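Sec-alkylsulfatase (Pseudomonas sp., PDB 4AXH) hydrolyses (R)-secondary alkyl sulfates with strict inversion of configuration, yielding (S)-alcohols and sulfate, as a zinc-dependent homodimer of the metallo-beta-lactamase superfamily. Local coordinates at residues M375-F378 / L379-A383; P404-L407 / D408-W411; G390-L393 / H394-A397. One frame throughout, in Å; residues are numbered along the deposited sequence.

In the fold
Along the chain the order is interaction 1, then 3, then 2. Interaction 1 lies within helix 362-388, interaction 3 makes the turn from that helix into helix 393-400, and interaction 2 sits in the loop that leads on toward helix 420-431. Interaction 1 is the middle piece: its centre is about 14 Å from the centre of each of the others, which are about 22 Å apart and do not touch. Phe378 packs on Pro404 of interaction 2, and Ala383 on Ile396 of interaction 3. All three reach the second subunit, so this run of helices and loops carries part of the dimer interface, while interaction 1 also borders the sulfate site.

Interaction 1 (M375-F378 / L379-A383); sequences MYAF and LNNRA
Ala377 O takes the backbone N-H of Asn381 at 2.8 Å, arriving nearly along the C=O axis, and the CB of Asn381 packs close to the same oxygen. One residue on, Arg382 N bonds to Phe378 O, also at 2.8 Å, and Asn380 N to Tyr376 O continues the i to i+4 pattern.

Phe378 and Arg382 extend together from one flank. Each has CG anti to its backbone N (chi1 167° and 173°), which lays the CB and CD of Arg382 alongside CE1 of the ring, CD to CE1 being 3.4 Å. The arginine then bends about CB-CG and CG-CD and carries its guanidinium off the ring toward Asp561 and Asp563 of the second subunit, in long, weak ion pairs.

On another flank Leu379 CD1 meets Tyr376 CD1 at 4.1 Å. The tyrosine is fixed further out, its ring stacked with Trp333 and its OH bonded to His317 N. Between neighbours, Asn380 ND2 donates to Asn381 OD1 at 3.3 Å; the acceptor lies in the amide plane of Asn380, but the donor stands well above the carbonyl plane of Asn381. Asn380 OD1 bonds to Tyr431 OH, and the pair of bonds is consistent with the modelled flip of that amide.

This is a buried stretch of helix 362-388 whose flanks serve different neighbours: Phe378 and Arg382 pack against the second subunit, while the side chain of Leu379 comes within about 4 Å of that of Leu319, in the sulfate-binding site of this metallo-beta-lactamase-type sulfatase.

Interaction 2 (P404-L407 / D408-W411); sequences PGEL and DRKW
Glu406 and Arg409 close a type I beta turn, Arg409 N bonding to Glu406 O, overlapping a type II' turn in which Leu407 N bonds to Pro404 O with Gly405 at the positive-phi corner. The arginine side chain runs back across the glutamate side chain. Arg409 CB lies 3.9 Å from Glu406 O, and a chi1 of 63° at Arg409 brings its CG in to 3.1 Å from that oxygen. CD then runs up to the carboxylate, 3.3 Å from Glu406 OE1. NE makes the salt bridge: its N-H reaches the anti lone pair of Glu406 OE1 at 2.8 Å, with the oxygen close to the guanidinium plane. Beyond it, CZ is 3.8 Å and NH2 4.1 Å from Glu406 OE1, and NE alone bonds to it; the two flat groups are turned 55° against each other. Over one face of the guanidinium, toward the rim, lies Lys410 CE, on its way to a salt bridge with Asp371 on helix 362-388. Both Glu406 and Arg409 are exposed and touch a crystal neighbour, which may influence their pose. Glu406 N bonds to Asn589 OD1 of the second subunit. Beyond the turn, a water donates to both Leu407 O and Lys410 O.

Interaction 3 (G390-L393 / H394-A397); sequences GLTL and HEIA
Leu393 and His394 project together from the start of helix 393-400, the leucine covering one face of the imidazole. A chi1 of 82° swings the branch point of Leu393 over that ring: CG sits 3.7 Å from the centroid of the His394 ring, close to the ring normal, in a CH-pi contact.

Thr392 and Glu395 meet at an angle instead. Thr392 occupies the N-cap position, judging by its extended backbone and by Ile396 N bonding to its O, the bond that starts the helical pattern. Glu395, three residues on, swings its carboxylate back, and OE1 weakly accepts Thr392 N at 3.3 Å. Only this glutamate arm of a capping-box-like pattern is present; the box is not completed, since Thr392 OG1 stands 4.4 Å from Glu395 N. A water instead joins Thr392 OG1, at 2.7 Å, to the N-H of His394 in the first turn, which it accepts at 2.9 Å.

The third pair flanks the cap. Leu391 CB packs on Ile396 CG2 at 3.6 Å, one residue before the presumed cap against the fourth after it, as in a hydrophobic staple. Just ahead, Gly390 closes helix 362-388 with a Schellman motif, so one helix ends and the next begins within a few residues. Pro447 of the second subunit packs on both Thr392 and Glu395.

The helix dipole and the nearby Thr392 N-H would probably favour the ionised carboxylate of Glu395. For His394, the weak bond that ND1 accepts from Arg425 NH1 is consistent with a neutral imidazole carrying its proton on NE2.

Interaction 1 (M375-F378 / L379-A383)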
loop_
_atom_site.group_PDB
_atom_site.type_symbol
_atom_site.label_atom_id
_atom_site.label_comp_id
_atom_site.label_asym_id
_atom_site.label_seq_id
_atom_site.Cartn_x
_atom_site.Cartn_y
_atom_site.Cartn_z
ATOM N N MET A 375 11.107 -6.810 16.139
ATOM C CA MET A 375 9.975 -5.863 16.210
ATOM C C MET A 375 9.282 -5.710 14.865
ATOM O O MET A 375 8.051 -5.751 14.808
ATOM C CB MET A 375 10.408 -4.523 16.788
ATOM C CG MET A 375 9.354 -3.459 16.736
ATOM S SD MET A 375 9.844 -1.821 17.333
ATOM C CE MET A 375 11.340 -1.517 16.476
ATOM N N TYR A 376 10.071 -5.594 13.786
ATOM C CA TYR A 376 9.524 -5.464 12.451
ATOM C C TYR A 376 8.955 -6.749 11.918
ATOM O O TYR A 376 7.840 -6.726 11.379
ATOM C CB TYR A 376 10.495 -4.744 11.488
ATOM C CG TYR A 376 10.707 -3.294 11.884
ATOM C CD1 TYR A 376 9.667 -2.369 11.800
ATOM C CD2 TYR A 376 11.905 -2.878 12.452
ATOM C CE1 TYR A 376 9.823 -1.064 12.253
ATOM C CE2 TYR A 376 12.080 -1.567 12.885
ATOM C CZ TYR A 376 11.035 -0.659 12.775
ATOM O OH TYR A 376 11.188 0.651 13.177
ATOM N N ALA A 377 9.652 -7.893 12.140
ATOM C CA ALA A 377 9.150 -9.198 11.691
ATOM C C ALA A 377 7.869 -9.525 12.410
ATOM O O ALA A 377 6.950 -10.053 11.779
ATOM C CB ALA A 377 10.177 -10.288 11.910
ATOM N N PHE A 378 7.748 -9.119 13.694
ATOM C CA PHE A 378 6.527 -9.332 14.465
ATOM C C PHE A 378 5.355 -8.560 13.835
ATOM O O PHE A 378 4.247 -9.090 13.701
ATOM C CB PHE A 378 6.704 -8.935 15.941
ATOM C CG PHE A 378 5.427 -8.826 16.724
ATOM C CD1 PHE A 378 4.737 -9.969 17.123
ATOM C CD2 PHE A 378 4.882 -7.578 17.034
ATOM C CE1 PHE A 378 3.538 -9.873 17.857
ATOM C CE2 PHE A 378 3.666 -7.479 17.734
ATOM C CZ PHE A 378 3.001 -8.635 18.140
ATOM N N LEU A 379 5.594 -7.311 13.471
ATOM C CA LEU A 379 4.550 -6.489 12.891
ATOM C C LEU A 379 3.979 -7.148 11.661
ATOM O O LEU A 379 2.778 -7.376 11.615
ATOM C CB LEU A 379 5.030 -5.052 12.624
ATOM C CG LEU A 379 5.152 -4.173 13.848
ATOM C CD1 LEU A 379 5.964 -2.921 13.518
ATOM C CD2 LEU A 379 3.785 -3.817 14.416
ATOM N N ASN A 380 4.852 -7.569 10.750
ATOM C CA ASN A 380 4.478 -8.256 9.528
ATOM C C ASN A 380 3.802 -9.616 9.824
ATOM O O ASN A 380 2.642 -9.821 9.461
ATOM C CB ASN A 380 5.721 -8.443 8.654
ATOM C CG ASN A 380 5.411 -9.001 7.303
ATOM O OD1 ASN A 380 5.032 -8.271 6.379
ATOM N ND2 ASN A 380 5.552 -10.316 7.161
ATOM N N ASN A 381 4.519 -10.512 10.523
ATOM C CA ASN A 381 4.079 -11.869 10.811
ATOM C C ASN A 381 2.864 -12.005 11.696
ATOM O O ASN A 381 2.036 -12.859 11.408
ATOM C CB ASN A 381 5.227 -12.738 11.301
ATOM C CG ASN A 381 6.411 -12.842 10.375
ATOM O OD1 ASN A 381 6.299 -12.793 9.133
ATOM N ND2 ASN A 381 7.586 -13.022 10.970
ATOM N N ARG A 382 2.740 -11.206 12.780
ATOM C CA ARG A 382 1.575 -11.326 13.671
ATOM C C ARG A 382 0.313 -10.845 12.958
ATOM O O ARG A 382 -0.725 -11.507 13.060
ATOM C CB ARG A 382 1.785 -10.596 14.996
ATOM C CG ARG A 382 0.554 -10.524 15.931
ATOM C CD ARG A 382 0.615 -11.465 17.129
ATOM N NE ARG A 382 0.176 -12.810 16.785
ATOM C CZ ARG A 382 -0.847 -13.422 17.358
ATOM N NH1 ARG A 382 -1.526 -12.825 18.321
ATOM N NH2 ARG A 382 -1.196 -14.644 16.977
ATOM N N ALA A 383 0.413 -9.720 12.231
ATOM C CA ALA A 383 -0.690 -9.168 11.478
ATOM C C ALA A 383 -1.166 -10.198 10.450
ATOM O O ALA A 383 -2.354 -10.540 10.472
ATOM C CB ALA A 383 -0.281 -7.849 10.808
#

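Interaction 2 (P404-L407 / D408-W411)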
loop_
_atom_site.group_PDB
_atom_site.type_symbol
_atom_site.label_atom_id
_atom_site.label_comp_id
_atom_site.label_asym_id
_atom_site.label_seq_id
_atom_site.Cartn_x
_atom_site.Cartn_y
_atom_site.Cartn_z
ATOM N N PRO A 404 5.864 -8.720 21.806
ATOM C CA PRO A 404 5.983 -9.967 22.582
ATOM C C PRO A 404 7.252 -10.116 23.403
ATOM O O PRO A 404 8.266 -9.495 23.082
ATOM C CB PRO A 404 5.907 -11.051 21.502
ATOM C CG PRO A 404 6.484 -10.408 20.260
ATOM C CD PRO A 404 6.186 -8.926 20.367
ATOM N N GLY A 405 7.195 -11.013 24.397
ATOM C CA GLY A 405 8.308 -11.404 25.249
ATOM C C GLY A 405 8.981 -10.237 25.907
ATOM O O GLY A 405 8.313 -9.387 26.520
ATOM N N GLU A 406 10.309 -10.155 25.711
ATOM C CA GLU A 406 11.172 -9.094 26.275
ATOM C C GLU A 406 11.087 -7.757 25.547
ATOM O O GLU A 406 11.524 -6.734 26.087
ATOM C CB GLU A 406 12.626 -9.596 26.450
ATOM C CG GLU A 406 12.788 -10.872 27.300
ATOM C CD GLU A 406 11.942 -10.994 28.561
ATOM O OE1 GLU A 406 12.138 -10.195 29.513
ATOM O OE2 GLU A 406 11.049 -11.876 28.575
ATOM N N LEU A 407 10.456 -7.753 24.349
ATOM C CA LEU A 407 10.269 -6.546 23.518
ATOM C C LEU A 407 9.413 -5.424 24.173
ATOM O O LEU A 407 9.643 -4.257 23.887
ATOM C CB LEU A 407 9.816 -6.878 22.070
ATOM C CG LEU A 407 10.557 -8.006 21.313
ATOM C CD1 LEU A 407 9.948 -8.251 19.963
ATOM C CD2 LEU A 407 11.989 -7.684 21.120
ATOM N N ASP A 408 8.509 -5.768 25.098
ATOM C CA ASP A 408 7.682 -4.815 25.845
ATOM C C ASP A 408 8.457 -4.089 26.952
ATOM O O ASP A 408 8.064 -2.984 27.370
ATOM C CB ASP A 408 6.420 -5.498 26.397
ATOM C CG ASP A 408 5.474 -4.607 27.203
ATOM O OD1 ASP A 408 5.066 -3.528 26.685
ATOM O OD2 ASP A 408 5.129 -4.990 28.341
ATOM N N ARG A 409 9.594 -4.669 27.401
ATOM C CA ARG A 409 10.415 -4.024 28.442
ATOM C C ARG A 409 11.566 -3.129 27.924
ATOM O O ARG A 409 12.220 -2.508 28.726
ATOM C CB ARG A 409 10.837 -5.007 29.546
ATOM C CG ARG A 409 11.705 -6.138 29.074
ATOM C CD ARG A 409 12.252 -6.931 30.231
ATOM N NE ARG A 409 13.409 -7.756 29.861
ATOM C CZ ARG A 409 14.642 -7.284 29.669
ATOM N NH1 ARG A 409 14.881 -5.980 29.741
ATOM N NH2 ARG A 409 15.636 -8.108 29.372
ATOM N N LYS A 410 11.780 -3.032 26.593
ATOM C CA LYS A 410 12.827 -2.191 25.997
ATOM C C LYS A 410 12.354 -0.756 25.688
ATOM O O LYS A 410 11.330 -0.566 25.018
ATOM C CB LYS A 410 13.413 -2.840 24.728
ATOM C CG LYS A 410 13.841 -4.306 24.887
ATOM C CD LYS A 410 14.800 -4.567 26.080
ATOM C CE LYS A 410 15.070 -6.030 26.276
ATOM N NZ LYS A 410 16.118 -6.533 25.363
ATOM N N TRP A 411 13.102 0.254 26.190
ATOM C CA TRP A 411 12.795 1.673 25.999
ATOM C C TRP A 411 12.863 2.049 24.503
ATOM O O TRP A 411 12.054 2.817 24.004
ATOM C CB TRP A 411 13.796 2.560 26.791
ATOM C CG TRP A 411 13.522 2.773 28.256
ATOM C CD1 TRP A 411 14.365 2.495 29.303
ATOM C CD2 TRP A 411 12.363 3.399 28.829
ATOM N NE1 TRP A 411 13.786 2.883 30.491
ATOM C CE2 TRP A 411 12.541 3.402 30.232
ATOM C CE3 TRP A 411 11.165 3.913 28.294
ATOM C CZ2 TRP A 411 11.593 3.930 31.097
ATOM C CZ3 TRP A 411 10.216 4.421 29.157
ATOM C CH2 TRP A 411 10.436 4.429 30.545
HETATM O O HOH W 1 9.115 -1.813 24.412
#

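Interaction 3 (G390-L393 / H394-A397)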
loop_
_atom_site.group_PDB
_atom_site.type_symbol
_atom_site.label_atom_id
_atom_site.label_comp_id
_atom_site.label_asym_id
_atom_site.label_seq_id
_atom_site.Cartn_x
_atom_site.Cartn_y
_atom_site.Cartn_z
ATOM N N GLY A 390 -9.018 -14.302 10.218
ATOM C CA GLY A 390 -10.198 -13.512 9.912
ATOM C C GLY A 390 -10.358 -12.203 10.622
ATOM O O GLY A 390 -11.437 -11.602 10.558
ATOM N N LEU A 391 -9.310 -11.749 11.314
ATOM C CA LEU A 391 -9.348 -10.454 12.009
ATOM C C LEU A 391 -9.212 -9.296 11.017
ATOM O O LEU A 391 -8.521 -9.425 9.999
ATOM C CB LEU A 391 -8.274 -10.362 13.118
ATOM C CG LEU A 391 -8.706 -10.804 14.531
ATOM C CD1 LEU A 391 -8.535 -12.297 14.721
ATOM C CD2 LEU A 391 -7.905 -10.099 15.561
ATOM N N THR A 392 -9.930 -8.200 11.292
ATOM C CA THR A 392 -9.923 -6.988 10.472
ATOM C C THR A 392 -9.010 -5.922 11.092
ATOM O O THR A 392 -8.782 -5.944 12.292
ATOM C CB THR A 392 -11.367 -6.532 10.140
ATOM O OG1 THR A 392 -12.110 -6.284 11.333
ATOM C CG2 THR A 392 -12.110 -7.545 9.302
ATOM N N LEU A 393 -8.473 -5.007 10.281
ATOM C CA LEU A 393 -7.516 -3.973 10.694
ATOM C C LEU A 393 -7.632 -3.434 12.100
ATOM O O LEU A 393 -6.623 -3.397 12.807
ATOM C CB LEU A 393 -7.373 -2.852 9.646
ATOM C CG LEU A 393 -8.391 -1.713 9.590
ATOM C CD1 LEU A 393 -7.748 -0.478 9.006
ATOM C CD2 LEU A 393 -9.628 -2.103 8.813
ATOM N N HIS A 394 -8.851 -3.049 12.526
ATOM C CA HIS A 394 -9.095 -2.483 13.858
ATOM C C HIS A 394 -9.160 -3.514 14.940
ATOM O O HIS A 394 -8.790 -3.215 16.080
ATOM C CB HIS A 394 -10.323 -1.588 13.868
ATOM C CG HIS A 394 -10.208 -0.476 12.896
ATOM N ND1 HIS A 394 -9.201 0.453 12.998
ATOM C CD2 HIS A 394 -10.964 -0.196 11.812
ATOM C CE1 HIS A 394 -9.358 1.256 11.957
ATOM N NE2 HIS A 394 -10.420 0.915 11.230
ATOM N N GLU A 395 -9.661 -4.722 14.594
ATOM C CA GLU A 395 -9.763 -5.898 15.465
ATOM C C GLU A 395 -8.326 -6.273 15.842
ATOM O O GLU A 395 -8.063 -6.469 17.025
ATOM C CB GLU A 395 -10.424 -7.067 14.714
ATOM C CG GLU A 395 -11.685 -7.620 15.340
ATOM C CD GLU A 395 -12.718 -8.103 14.330
ATOM O OE1 GLU A 395 -12.365 -8.940 13.466
ATOM O OE2 GLU A 395 -13.883 -7.644 14.404
ATOM N N ILE A 396 -7.393 -6.322 14.854
ATOM C CA ILE A 396 -5.990 -6.628 15.118
ATOM C C ILE A 396 -5.285 -5.560 15.981
ATOM O O ILE A 396 -4.522 -5.919 16.893
ATOM C CB ILE A 396 -5.156 -7.236 13.972
ATOM C CG1 ILE A 396 -3.930 -6.416 13.691
ATOM C CG2 ILE A 396 -5.944 -7.589 12.680
ATOM C CD1 ILE A 396 -3.196 -6.790 12.478
ATOM N N ALA A 397 -5.596 -4.259 15.770
ATOM C CA ALA A 397 -5.017 -3.199 16.601
ATOM C C ALA A 397 -5.446 -3.363 18.084
ATOM O O ALA A 397 -4.637 -3.152 18.985
ATOM C CB ALA A 397 -5.426 -1.846 16.070
HETATM O O HOH W 2 -11.642 -3.694 11.899
#